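Local coordinates for cyclase (Uncultured organism, PDB 5IBZ), which probably acts as a cyclase-family hydrolase or lyase, perhaps with arylformamidase activity, and binds acetylphosphate in the crystal, at residues 160-165 and 188-193. Residues are numbered along the deposited sequence; the frame is centred on the assembly and turned at random. Where two conformers were deposited one is given.
Sequences VLVDIV and AKQKSK
V160 meets S192 where strand 158-163 runs beside the C-terminal end of helix 180-190, the helix of a beta-alpha-beta crossover from this strand to its parallel neighbour 199-203. CG1 of V160 lies 4.4 Å from CB of S192, a loose apolar touch. At L161 the backbone takes over: its O accepts a bond of 2.9 Å from NE2 of Q190, the donor lying in the carbonyl plane while the acceptor sits 20° out of the Q190 amide plane. V162 turns its flank to the same amide, its CA 3.5 Å from OE1 of Q190; its side chain touches L183 and A186 of the helix and L200 and I202 of strand 199-203. D163 supplies the second bond, its N reaching OE1 of Q190 over 2.9 Å in a nearly straight line (174°). One amide thus brackets V162, giving an N-H to L161 O and taking one from D163 N, much as the C=O and N-H on either side of a residue in a neighbouring strand would: a worked example of a side chain imitating a strand. The carboxylate of D163 caps helix 164-167 and forms salt bridges with R166 and R203. Q190 gets there because its CG stands anti to its own carbonyl carbon (chi1 -63°) and the chain beyond is extended. With an alanine in place of Q190, L161 O and D163 N would probably lose this shared partner, and S192 OG its donor. A water donates to both D163 O and Q190 OE1, while NE2 of Q190 also donates, in its amide plane, to OG of S192 at 3.1 Å.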
loop_
_atom_site.group_PDB
_atom_site.type_symbol
_atom_site.label_atom_id
_atom_site.label_comp_id
_atom_site.label_asym_id
_atom_site.label_seq_id
_atom_site.Cartn_x
_atom_site.Cartn_y
_atom_site.Cartn_z
ATOM N N VAL B 160 -22.986 23.328 12.256
ATOM C CA VAL B 160 -22.885 24.755 12.478
ATOM C C VAL B 160 -21.428 25.175 12.303
ATOM O O VAL B 160 -20.527 24.613 12.958
ATOM C CB VAL B 160 -23.378 25.151 13.882
ATOM C CG1 VAL B 160 -23.277 26.691 14.080
ATOM C CG2 VAL B 160 -24.799 24.653 14.090
ATOM N N LEU B 161 -21.208 26.131 11.403
ATOM C CA LEU B 161 -19.903 26.763 11.227
ATOM C C LEU B 161 -19.716 27.884 12.215
ATOM O O LEU B 161 -20.576 28.750 12.341
ATOM C CB LEU B 161 -19.740 27.326 9.813
ATOM C CG LEU B 161 -18.479 28.151 9.554
ATOM C CD1 LEU B 161 -17.248 27.278 9.581
ATOM C CD2 LEU B 161 -18.602 28.889 8.220
ATOM N N VAL B 162 -18.592 27.854 12.929
ATOM C CA VAL B 162 -18.161 29.025 13.669
ATOM C C VAL B 162 -16.848 29.520 13.046
ATOM O O VAL B 162 -15.811 28.838 13.073
ATOM C CB VAL B 162 -18.046 28.724 15.191
ATOM C CG1 VAL B 162 -17.034 27.626 15.506
ATOM C CG2 VAL B 162 -17.764 29.988 15.963
ATOM N N ASP B 163 -16.921 30.705 12.457
ATOM C CA ASP B 163 -15.810 31.263 11.702
ATOM C C ASP B 163 -14.975 32.110 12.633
ATOM O O ASP B 163 -15.157 33.313 12.751
ATOM C CB ASP B 163 -16.317 32.060 10.517
ATOM C CG ASP B 163 -15.214 32.421 9.534
ATOM O OD1 ASP B 163 -14.022 32.346 9.904
ATOM O OD2 ASP B 163 -15.571 32.804 8.389
ATOM N N ILE B 164 -14.051 31.463 13.315
ATOM C CA ILE B 164 -13.232 32.164 14.292
ATOM C C ILE B 164 -12.286 33.143 13.591
ATOM O O ILE B 164 -12.015 34.228 14.103
ATOM C CB ILE B 164 -12.453 31.166 15.166
ATOM C CG1 ILE B 164 -13.425 30.274 15.960
ATOM C CG2 ILE B 164 -11.537 31.909 16.130
ATOM C CD1 ILE B 164 -14.235 31.007 17.008
ATOM N N VAL B 165 -11.810 32.779 12.401
ATOM C CA VAL B 165 -10.956 33.673 11.613
ATOM C C VAL B 165 -11.672 35.016 11.397
ATOM O O VAL B 165 -11.106 36.083 11.671
ATOM C CB VAL B 165 -10.548 33.015 10.258
ATOM C CG1 VAL B 165 -9.908 34.013 9.323
ATOM C CG2 VAL B 165 -9.594 31.838 10.504
ATOM N N ALA B 188 -22.389 34.380 18.695
ATOM C CA ALA B 188 -23.268 35.533 18.941
ATOM C C ALA B 188 -23.208 36.534 17.786
ATOM O O ALA B 188 -24.252 37.036 17.350
ATOM C CB ALA B 188 -22.907 36.201 20.254
ATOM N N LYS B 189 -22.007 36.819 17.286
ATOM C CA LYS B 189 -21.838 37.730 16.151
ATOM C C LYS B 189 -22.573 37.233 14.916
ATOM O O LYS B 189 -23.175 38.016 14.179
ATOM C CB LYS B 189 -20.358 37.902 15.826
ATOM C CG LYS B 189 -20.089 38.946 14.751
ATOM C CD LYS B 189 -18.601 39.169 14.560
ATOM C CE LYS B 189 -18.054 38.490 13.315
ATOM N NZ LYS B 189 -17.206 39.436 12.530
ATOM N N GLN B 190 -22.507 35.922 14.693
ATOM C CA GLN B 190 -23.145 35.279 13.547
ATOM C C GLN B 190 -24.660 35.177 13.720
ATOM O O GLN B 190 -25.372 34.811 12.788
ATOM C CB GLN B 190 -22.586 33.863 13.342
ATOM C CG GLN B 190 -21.111 33.820 13.021
ATOM C CD GLN B 190 -20.503 32.424 13.047
ATOM O OE1 GLN B 190 -19.291 32.272 12.860
ATOM N NE2 GLN B 190 -21.326 31.411 13.245
ATOM N N LYS B 191 -25.129 35.458 14.935
ATOM C CA LYS B 191 -26.502 35.195 15.347
ATOM C C LYS B 191 -26.862 33.716 15.168
ATOM O O LYS B 191 -27.955 33.382 14.717
ATOM C CB LYS B 191 -27.484 36.100 14.568
ATOM C CG LYS B 191 -27.196 37.571 14.701
ATOM C CD LYS B 191 -28.246 38.393 13.953
ATOM C CE LYS B 191 -27.751 39.790 13.661
ATOM N NZ LYS B 191 -27.068 40.370 14.841
ATOM N N SER B 192 -25.923 32.840 15.523
ATOM C CA SER B 192 -26.106 31.401 15.430
ATOM C C SER B 192 -26.455 30.831 16.796
ATOM O O SER B 192 -26.012 31.349 17.825
ATOM C CB SER B 192 -24.836 30.715 14.895
ATOM O OG SER B 192 -24.418 31.296 13.678
ATOM N N LYS B 193 -27.248 29.767 16.806
ATOM C CA LYS B 193 -27.638 29.110 18.043
ATOM C C LYS B 193 -27.390 27.612 17.927
ATOM O O LYS B 193 -27.917 26.966 17.031
ATOM C CB LYS B 193 -29.106 29.375 18.359
ATOM C CG LYS B 193 -29.397 30.818 18.743
HETATM O O HOH W 1 -17.705 34.591 12.980
#